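Local coordinates for protein myosin-17 (Arabidopsis thaliana, PDB 7KFL) that is a plant class XI myosin motor whose globular tail, the part described here, forms the cargo-binding domain and probably couples actin-based movement to cargo, at residues R56-I61 against Q157-F162; S179-L184 against Q216-S221; C264-N269 against M341-K346. One frame throughout, in Å; residues are numbered along the deposited sequence.

Contact 1. Residues R56-I61 against Q157-F162; sequences RIIQTI and QQLTAF
Ile58 meets Gln158, Leu159 and Phe162 with different branches of its side chain. Its CG2 lies 3.8 Å from Phe162 CE1, an oblique approach to the ring. CD1 lies over the backbone of helix 150-186, 3.9 Å from Leu159 N, and CG1 passes 3.7 Å from Gln158 OE1. Chi1 of -67° puts CG2 anti to the backbone N and CG1 beside that N; chi2, also -67°, then places CD1 at Leu159 N. One turn on, Ile61 CD1 touches Leu159 CD1 at 4.0 Å, and Ile61 CG2 comes within 4.3 Å of Phe162 CD2. The aromatic ring therefore has a methyl from each isoleucine near it, at CE1 and at CD2. The join between the segments is mainly apolar packing between nearly parallel helices, their directions 10° apart and their axes 10.6 Å from each other, a spacing bridged by large side chains. Were Ile58 cut back to an alanine, Phe162 CE1 would lose its neighbouring methyl and the ring would probably be freer to shift. Outside the pair, Phe162 also lies on Ala62 and Ile65, and Phe155 packs on Ile58. Helix 71-89 packs against both helices, with Trp77 against Ile61 and Leu84 and Leu85 against Leu159; helix 4-20 flanks helix 53-65 through Val16, which touches Arg56 and Thr60.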
loop_
_atom_site.group_PDB
_atom_site.type_symbol
_atom_site.label_atom_id
_atom_site.label_comp_id
_atom_site.label_asym_id
_atom_site.label_seq_id
_atom_site.Cartn_x
_atom_site.Cartn_y
_atom_site.Cartn_z
ATOM N N ARG A 56 -17.045 13.038 18.707
ATOM C CA ARG A 56 -16.860 14.340 18.015
ATOM C C ARG A 56 -15.488 14.383 17.336
ATOM O O ARG A 56 -15.406 14.959 16.232
ATOM C CB ARG A 56 -17.057 15.485 19.011
ATOM C CG ARG A 56 -18.482 15.575 19.537
ATOM C CD ARG A 56 -18.931 16.994 19.808
ATOM N NE ARG A 56 -18.798 17.850 18.636
ATOM C CZ ARG A 56 -18.939 19.171 18.645
ATOM N NH1 ARG A 56 -19.224 19.804 19.771
ATOM N NH2 ARG A 56 -18.794 19.857 17.525
ATOM N N ILE A 57 -14.461 13.805 17.965
ATOM C CA ILE A 57 -13.120 13.586 17.343
ATOM C C ILE A 57 -13.320 12.746 16.074
ATOM O O ILE A 57 -12.849 13.177 15.004
ATOM C CB ILE A 57 -12.134 12.919 18.327
ATOM C CG1 ILE A 57 -11.722 13.876 19.450
ATOM C CG2 ILE A 57 -10.919 12.370 17.591
ATOM C CD1 ILE A 57 -10.991 13.209 20.594
ATOM N N ILE A 58 -13.999 11.600 16.195
ATOM C CA ILE A 58 -14.223 10.629 15.082
ATOM C C ILE A 58 -14.989 11.335 13.956
ATOM O O ILE A 58 -14.567 11.203 12.789
ATOM C CB ILE A 58 -14.952 9.366 15.584
ATOM C CG1 ILE A 58 -14.082 8.551 16.548
ATOM C CG2 ILE A 58 -15.447 8.514 14.423
ATOM C CD1 ILE A 58 -12.865 7.912 15.914
ATOM N N GLN A 59 -16.061 12.058 14.295
ATOM C CA GLN A 59 -16.922 12.796 13.329
ATOM C C GLN A 59 -16.078 13.822 12.563
ATOM O O GLN A 59 -16.269 13.949 11.338
ATOM C CB GLN A 59 -18.085 13.473 14.056
ATOM C CG GLN A 59 -19.183 12.502 14.471
ATOM C CD GLN A 59 -20.114 13.074 15.514
ATOM O OE1 GLN A 59 -20.034 14.250 15.873
ATOM N NE2 GLN A 59 -21.012 12.240 16.012
ATOM N N THR A 60 -15.178 14.518 13.261
ATOM C CA THR A 60 -14.277 15.558 12.694
ATOM C C THR A 60 -13.384 14.918 11.624
ATOM O O THR A 60 -13.368 15.436 10.485
ATOM C CB THR A 60 -13.472 16.246 13.806
ATOM O OG1 THR A 60 -14.406 16.817 14.724
ATOM C CG2 THR A 60 -12.538 17.322 13.295
ATOM N N ILE A 61 -12.683 13.833 11.973
ATOM C CA ILE A 61 -11.775 13.086 11.051
ATOM C C ILE A 61 -12.605 12.566 9.870
ATOM O O ILE A 61 -12.154 12.713 8.726
ATOM C CB ILE A 61 -11.037 11.941 11.777
ATOM C CG1 ILE A 61 -10.156 12.458 12.918
ATOM C CG2 ILE A 61 -10.236 11.106 10.788
ATOM C CD1 ILE A 61 -9.727 11.387 13.899
ATOM N N GLN A 157 -10.892 1.470 19.250
ATOM C CA GLN A 157 -11.427 0.538 18.224
ATOM C C GLN A 157 -11.916 1.336 17.007
ATOM O O GLN A 157 -11.578 0.941 15.875
ATOM C CB GLN A 157 -12.531 -0.314 18.850
ATOM C CG GLN A 157 -13.346 -1.118 17.849
ATOM C CD GLN A 157 -14.368 -1.973 18.558
ATOM O OE1 GLN A 157 -14.053 -2.671 19.523
ATOM N NE2 GLN A 157 -15.606 -1.917 18.090
ATOM N N GLN A 158 -12.679 2.412 17.227
ATOM C CA GLN A 158 -13.213 3.288 16.147
ATOM C C GLN A 158 -12.056 4.007 15.439
ATOM O O GLN A 158 -12.091 4.093 14.193
ATOM C CB GLN A 158 -14.231 4.285 16.706
ATOM C CG GLN A 158 -15.605 3.675 16.952
ATOM C CD GLN A 158 -16.618 4.676 17.451
ATOM O OE1 GLN A 158 -16.348 5.868 17.562
ATOM N NE2 GLN A 158 -17.811 4.195 17.752
ATOM N N LEU A 159 -11.065 4.501 16.190
ATOM C CA LEU A 159 -9.896 5.230 15.624
ATOM C C LEU A 159 -9.022 4.261 14.816
ATOM O O LEU A 159 -8.531 4.674 13.742
ATOM C CB LEU A 159 -9.094 5.893 16.749
ATOM C CG LEU A 159 -7.948 6.798 16.294
ATOM C CD1 LEU A 159 -8.452 7.923 15.401
ATOM C CD2 LEU A 159 -7.202 7.371 17.489
ATOM N N THR A 160 -8.826 3.036 15.316
ATOM C CA THR A 160 -8.136 1.927 14.601
ATOM C C THR A 160 -8.808 1.728 13.236
ATOM O O THR A 160 -8.088 1.729 12.220
ATOM C CB THR A 160 -8.131 0.640 15.440
ATOM O OG1 THR A 160 -7.304 0.866 16.582
ATOM C CG2 THR A 160 -7.623 -0.572 14.691
ATOM N N ALA A 161 -10.136 1.588 13.221
ATOM C CA ALA A 161 -10.950 1.364 12.002
ATOM C C ALA A 161 -10.739 2.517 11.011
ATOM O O ALA A 161 -10.704 2.248 9.799
ATOM C CB ALA A 161 -12.407 1.200 12.360
ATOM N N PHE A 162 -10.589 3.750 11.499
ATOM C CA PHE A 162 -10.418 4.958 10.647
ATOM C C PHE A 162 -8.989 5.019 10.088
ATOM O O PHE A 162 -8.836 5.455 8.934
ATOM C CB PHE A 162 -10.839 6.224 11.396
ATOM C CG PHE A 162 -12.233 6.666 11.037
ATOM C CD1 PHE A 162 -13.338 6.145 11.694
ATOM C CD2 PHE A 162 -12.445 7.555 9.995
ATOM C CE1 PHE A 162 -14.622 6.533 11.342
ATOM C CE2 PHE A 162 -13.730 7.944 9.646
ATOM C CZ PHE A 162 -14.817 7.430 10.317
#

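Contact 2. Residues S179-L184 against Q216-S221; sequences SPLLGL and QSIRKS
With CG of Leu181 set beside its backbone N (chi1 -57°) and CG1 of Ile218 likewise beside its own N (chi1 -72°), the two side chains run antiparallel alongside one another. The overlap is close: Leu181 CB is 3.5 Å from Ile218 CG1, and Leu181 CD1 lies 3.6 Å from the same CG1 carbon. That CD1 methyl also packs against the turn of the opposing helix, where it is 3.8 Å from Ser217 CB. Leu182 approaches the isoleucine differently. It crosses Ile218 at about a right angle and places CD2 3.6 Å from Ile218 CD1, so that Ile218 CD1 touches both successive leucines, Leu181 CB being its other neighbour. The arrangement is an antiparallel packing of long helices, 150-186 and 205-231, within the elongated helical globular tail. Locally the directions differ by 165° and the axes approach to 9.7 Å, with Leu181 and Ile218 the closest pair of CA atoms. The first of these helices is kinked here: the N atoms of Pro180, which has no N-H to give, and of Leu181 make no bond to the preceding turn. The serines bordering the apolar patch spend their hydroxyls differently. Ser217 OG is bonded to Ala213 O on its own helix, whereas Ser221 OG is bonded across to Glu177 OE2, one turn before the kink. Further helices cover the pair, Leu280 touching Ile218, and Phe249 and Ile250 touching Leu182.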
loop_
_atom_site.group_PDB
_atom_site.type_symbol
_atom_site.label_atom_id
_atom_site.label_comp_id
_atom_site.label_asym_id
_atom_site.label_seq_id
_atom_site.Cartn_x
_atom_site.Cartn_y
_atom_site.Cartn_z
ATOM N N SER A 179 -3.481 3.145 -12.616
ATOM C CA SER A 179 -4.272 2.111 -13.337
ATOM C C SER A 179 -4.332 2.449 -14.828
ATOM O O SER A 179 -4.026 1.594 -15.656
ATOM C CB SER A 179 -5.652 1.930 -12.735
ATOM O OG SER A 179 -6.297 0.779 -13.265
ATOM N N PRO A 180 -4.705 3.690 -15.229
ATOM C CA PRO A 180 -4.747 4.060 -16.645
ATOM C C PRO A 180 -3.372 4.040 -17.335
ATOM O O PRO A 180 -3.330 3.788 -18.525
ATOM C CB PRO A 180 -5.304 5.495 -16.650
ATOM C CG PRO A 180 -5.952 5.658 -15.294
ATOM C CD PRO A 180 -5.122 4.801 -14.362
ATOM N N LEU A 181 -2.295 4.304 -16.582
ATOM C CA LEU A 181 -0.896 4.331 -17.098
ATOM C C LEU A 181 -0.450 2.902 -17.430
ATOM O O LEU A 181 0.152 2.705 -18.504
ATOM C CB LEU A 181 0.033 4.967 -16.057
ATOM C CG LEU A 181 -0.327 6.381 -15.604
ATOM C CD1 LEU A 181 0.672 6.880 -14.571
ATOM C CD2 LEU A 181 -0.396 7.342 -16.782
ATOM N N LEU A 182 -0.734 1.948 -16.538
ATOM C CA LEU A 182 -0.525 0.495 -16.783
ATOM C C LEU A 182 -1.430 0.067 -17.945
ATOM O O LEU A 182 -0.967 -0.711 -18.804
ATOM C CB LEU A 182 -0.827 -0.285 -15.499
ATOM C CG LEU A 182 0.125 -0.017 -14.331
ATOM C CD1 LEU A 182 -0.437 -0.569 -13.031
ATOM C CD2 LEU A 182 1.503 -0.598 -14.605
ATOM N N GLY A 183 -2.660 0.593 -17.985
ATOM C CA GLY A 183 -3.599 0.447 -19.114
ATOM C C GLY A 183 -2.937 0.768 -20.444
ATOM O O GLY A 183 -3.185 0.030 -21.415
ATOM N N LEU A 184 -2.116 1.825 -20.488
ATOM C CA LEU A 184 -1.406 2.282 -21.716
ATOM C C LEU A 184 -0.134 1.447 -21.928
ATOM O O LEU A 184 0.205 1.200 -23.101
ATOM C CB LEU A 184 -1.088 3.779 -21.603
ATOM C CG LEU A 184 -2.294 4.720 -21.595
ATOM C CD1 LEU A 184 -1.870 6.140 -21.261
ATOM C CD2 LEU A 184 -3.031 4.696 -22.926
ATOM N N GLN A 216 7.646 6.218 -16.847
ATOM C CA GLN A 216 8.136 7.454 -16.181
ATOM C C GLN A 216 6.962 8.188 -15.520
ATOM O O GLN A 216 7.166 8.736 -14.420
ATOM C CB GLN A 216 8.892 8.325 -17.187
ATOM C CG GLN A 216 10.201 7.695 -17.650
ATOM C CD GLN A 216 10.862 8.427 -18.793
ATOM O OE1 GLN A 216 10.458 9.519 -19.191
ATOM N NE2 GLN A 216 11.903 7.817 -19.336
ATOM N N SER A 217 5.779 8.189 -16.144
ATOM C CA SER A 217 4.536 8.793 -15.588
ATOM C C SER A 217 4.171 8.117 -14.259
ATOM O O SER A 217 3.773 8.833 -13.316
ATOM C CB SER A 217 3.392 8.711 -16.566
ATOM O OG SER A 217 3.739 9.310 -17.803
ATOM N N ILE A 218 4.296 6.787 -14.197
ATOM C CA ILE A 218 4.002 5.958 -12.990
ATOM C C ILE A 218 4.997 6.331 -11.884
ATOM O O ILE A 218 4.547 6.564 -10.742
ATOM C CB ILE A 218 4.027 4.453 -13.335
ATOM C CG1 ILE A 218 2.802 4.059 -14.167
ATOM C CG2 ILE A 218 4.151 3.596 -12.082
ATOM C CD1 ILE A 218 2.890 2.689 -14.800
ATOM N N ARG A 219 6.288 6.394 -12.220
ATOM C CA ARG A 219 7.396 6.745 -11.289
ATOM C C ARG A 219 7.128 8.111 -10.637
ATOM O O ARG A 219 7.438 8.259 -9.438
ATOM C CB ARG A 219 8.733 6.755 -12.037
ATOM C CG ARG A 219 9.948 6.825 -11.126
ATOM C CD ARG A 219 11.245 6.905 -11.906
ATOM N NE ARG A 219 12.368 7.246 -11.044
ATOM C CZ ARG A 219 13.649 7.178 -11.391
ATOM N NH1 ARG A 219 14.002 6.772 -12.600
ATOM N NH2 ARG A 219 14.579 7.513 -10.516
ATOM N N LYS A 220 6.581 9.068 -11.396
ATOM C CA LYS A 220 6.234 10.433 -10.910
ATOM C C LYS A 220 5.114 10.335 -9.869
ATOM O O LYS A 220 5.262 10.935 -8.783
ATOM C CB LYS A 220 5.826 11.348 -12.069
ATOM C CG LYS A 220 6.986 12.028 -12.788
ATOM C CD LYS A 220 6.557 13.002 -13.865
ATOM C CE LYS A 220 5.981 12.320 -15.088
ATOM N NZ LYS A 220 5.879 13.251 -16.236
ATOM N N SER A 221 4.041 9.606 -10.192
ATOM C CA SER A 221 2.869 9.377 -9.306
ATOM C C SER A 221 3.321 8.695 -8.008
ATOM O O SER A 221 2.845 9.110 -6.941
ATOM C CB SER A 221 1.791 8.588 -10.007
ATOM O OG SER A 221 1.199 9.355 -11.047
#

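Contact 3. Residues C264-N269 against M341-K346; sequences CCSFSN and MYWDDK
Cys265 O accepts from Trp343 N at 3.3 Å, 144° at the hydrogen. Tyr342 CA adds a CA-H...O contact to Cys265 O (3.3 Å), and Trp343 CD1 lies 3.2 Å from the same Cys265 O. The motif alongside is a helix N-cap within the DIL domain region. Ser266, just before helix 267-287, accepts from Asn269 N through OG (3.3 Å), and its CB makes a CH-pi contact over the face of the Trp343 five-membered ring, 3.9 Å from the centroid. Chi1 of 63° sets that OG between backbone N and carbonyl carbon, turned to the cap. Trp343 NE1 is bonded to Arg262 O, and the ring also makes a cation-pi contact with Arg262; together these are likely to limit the indole's rotation. Beyond the cap, Tyr342 OH sits at the edge of the Phe267 ring, in its plane, and is itself hydrogen-bonded to Lys314 and Thr349. The Asp344 carboxylate lies alongside this ring with planes only 4° apart; its OD1 closes an Asx turn with Lys346 N, while OD2 is bonded to Thr349. Lys346 NZ forms a salt bridge with Glu271, and the extended chain behind it brings CD to 3.7 Å from Ser268 CB.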
loop_
_atom_site.group_PDB
_atom_site.type_symbol
_atom_site.label_atom_id
_atom_site.label_comp_id
_atom_site.label_asym_id
_atom_site.label_seq_id
_atom_site.Cartn_x
_atom_site.Cartn_y
_atom_site.Cartn_z
ATOM N N CYS A 264 0.910 -9.369 -25.906
ATOM C CA CYS A 264 1.833 -9.042 -24.781
ATOM C C CYS A 264 2.830 -10.187 -24.555
ATOM O O CYS A 264 3.850 -9.951 -23.885
ATOM C CB CYS A 264 1.077 -8.780 -23.486
ATOM S SG CYS A 264 -0.050 -7.366 -23.583
ATOM N N CYS A 265 2.540 -11.375 -25.089
ATOM C CA CYS A 265 3.370 -12.599 -24.934
ATOM C C CYS A 265 4.326 -12.711 -26.130
ATOM O O CYS A 265 4.257 -13.711 -26.861
ATOM C CB CYS A 265 2.482 -13.828 -24.786
ATOM S SG CYS A 265 3.214 -15.107 -23.732
ATOM N N SER A 266 5.180 -11.700 -26.318
ATOM C CA SER A 266 6.160 -11.600 -27.431
ATOM C C SER A 266 7.536 -11.214 -26.880
ATOM O O SER A 266 7.618 -10.813 -25.704
ATOM C CB SER A 266 5.700 -10.617 -28.479
ATOM O OG SER A 266 5.597 -9.307 -27.940
ATOM N N PHE A 267 8.573 -11.339 -27.708
ATOM C CA PHE A 267 9.962 -10.941 -27.370
ATOM C C PHE A 267 10.019 -9.419 -27.212
ATOM O O PHE A 267 10.547 -8.945 -26.184
ATOM C CB PHE A 267 10.950 -11.409 -28.438
ATOM C CG PHE A 267 12.389 -11.283 -28.011
ATOM C CD1 PHE A 267 13.045 -10.063 -28.075
ATOM C CD2 PHE A 267 13.077 -12.379 -27.514
ATOM C CE1 PHE A 267 14.364 -9.947 -27.666
ATOM C CE2 PHE A 267 14.397 -12.260 -27.109
ATOM C CZ PHE A 267 15.037 -11.044 -27.182
ATOM N N SER A 268 9.484 -8.690 -28.198
ATOM C CA SER A 268 9.509 -7.205 -28.280
ATOM C C SER A 268 8.814 -6.601 -27.053
ATOM O O SER A 268 9.312 -5.578 -26.541
ATOM C CB SER A 268 8.890 -6.707 -29.566
ATOM O OG SER A 268 7.473 -6.781 -29.516
ATOM N N ASN A 269 7.715 -7.211 -26.596
ATOM C CA ASN A 269 6.951 -6.734 -25.412
ATOM C C ASN A 269 7.713 -7.095 -24.129
ATOM O O ASN A 269 7.569 -6.357 -23.135
ATOM C CB ASN A 269 5.519 -7.268 -25.379
ATOM C CG ASN A 269 4.645 -6.457 -24.444
ATOM O OD1 ASN A 269 4.423 -5.271 -24.674
ATOM N ND2 ASN A 269 4.178 -7.071 -23.370
ATOM N N MET A 341 1.739 -19.570 -26.083
ATOM C CA MET A 341 1.160 -18.324 -26.659
ATOM C C MET A 341 2.278 -17.417 -27.198
ATOM O O MET A 341 1.950 -16.474 -27.946
ATOM C CB MET A 341 0.346 -17.571 -25.603
ATOM C CG MET A 341 -0.797 -16.762 -26.181
ATOM S SD MET A 341 -1.992 -16.266 -24.916
ATOM C CE MET A 341 -0.983 -15.166 -23.923
ATOM N N TYR A 342 3.536 -17.703 -26.840
ATOM C CA TYR A 342 4.749 -16.949 -27.257
ATOM C C TYR A 342 4.823 -16.867 -28.785
ATOM O O TYR A 342 4.577 -17.885 -29.457
ATOM C CB TYR A 342 6.015 -17.606 -26.699
ATOM C CG TYR A 342 7.299 -16.925 -27.098
ATOM C CD1 TYR A 342 7.752 -15.802 -26.424
ATOM C CD2 TYR A 342 8.064 -17.398 -28.152
ATOM C CE1 TYR A 342 8.931 -15.167 -26.784
ATOM C CE2 TYR A 342 9.245 -16.778 -28.524
ATOM C CZ TYR A 342 9.682 -15.658 -27.837
ATOM O OH TYR A 342 10.846 -15.042 -28.198
ATOM N N TRP A 343 5.159 -15.684 -29.307
ATOM C CA TRP A 343 5.369 -15.405 -30.754
ATOM C C TRP A 343 6.428 -14.305 -30.898
ATOM O O TRP A 343 6.797 -13.711 -29.871
ATOM C CB TRP A 343 4.046 -15.022 -31.431
ATOM C CG TRP A 343 3.492 -13.716 -30.954
ATOM C CD1 TRP A 343 2.959 -13.453 -29.726
ATOM C CD2 TRP A 343 3.433 -12.480 -31.690
ATOM N NE1 TRP A 343 2.569 -12.144 -29.649
ATOM C CE2 TRP A 343 2.845 -11.522 -30.837
ATOM C CE3 TRP A 343 3.811 -12.090 -32.980
ATOM C CZ2 TRP A 343 2.630 -10.203 -31.234
ATOM C CZ3 TRP A 343 3.599 -10.786 -33.371
ATOM C CH2 TRP A 343 3.015 -9.856 -32.509
ATOM N N ASP A 344 6.896 -14.043 -32.121
ATOM C CA ASP A 344 8.029 -13.116 -32.384
ATOM C C ASP A 344 8.058 -12.738 -33.872
ATOM O O ASP A 344 8.552 -13.546 -34.677
ATOM C CB ASP A 344 9.341 -13.756 -31.918
ATOM C CG ASP A 344 10.517 -12.801 -31.846
ATOM O OD1 ASP A 344 10.352 -11.633 -32.240
ATOM O OD2 ASP A 344 11.589 -13.238 -31.395
ATOM N N ASP A 345 7.545 -11.550 -34.211
ATOM C CA ASP A 345 7.572 -10.970 -35.582
ATOM C C ASP A 345 8.685 -9.916 -35.675
ATOM O O ASP A 345 8.615 -9.069 -36.588
ATOM C CB ASP A 345 6.218 -10.355 -35.956
ATOM C CG ASP A 345 5.174 -11.373 -36.377
ATOM O OD1 ASP A 345 5.243 -12.519 -35.887
ATOM O OD2 ASP A 345 4.302 -11.008 -37.191
ATOM N N LYS A 346 9.672 -9.967 -34.775
ATOM C CA LYS A 346 10.800 -8.999 -34.720
ATOM C C LYS A 346 12.115 -9.737 -34.990
ATOM O O LYS A 346 12.819 -9.339 -35.934
ATOM C CB LYS A 346 10.826 -8.280 -33.368
ATOM C CG LYS A 346 11.800 -7.114 -33.283
ATOM C CD LYS A 346 11.672 -6.303 -32.016
ATOM C CE LYS A 346 12.772 -5.272 -31.870
ATOM N NZ LYS A 346 12.822 -4.716 -30.498
#

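How the contacts relate
Contacts 1 and 2 share helix 150-186, which carries 157-162 near one end and 179-184 near the other; their centres are 33 Å apart and their nearest atoms about 20 Å. They lie on opposite sides of the centre of the chain, evidence of how far this helix runs through the tail. Contact 3 is on the same side as contact 2, centres 22 Å apart and nearest atoms about 8 Å, yet the two do not touch. Helix 267-287 connects them: it starts within contact 3 and, through Leu280, packs on Ile218 of contact 2. Contacts 1 and 3 are the most distant, 51 Å between centres.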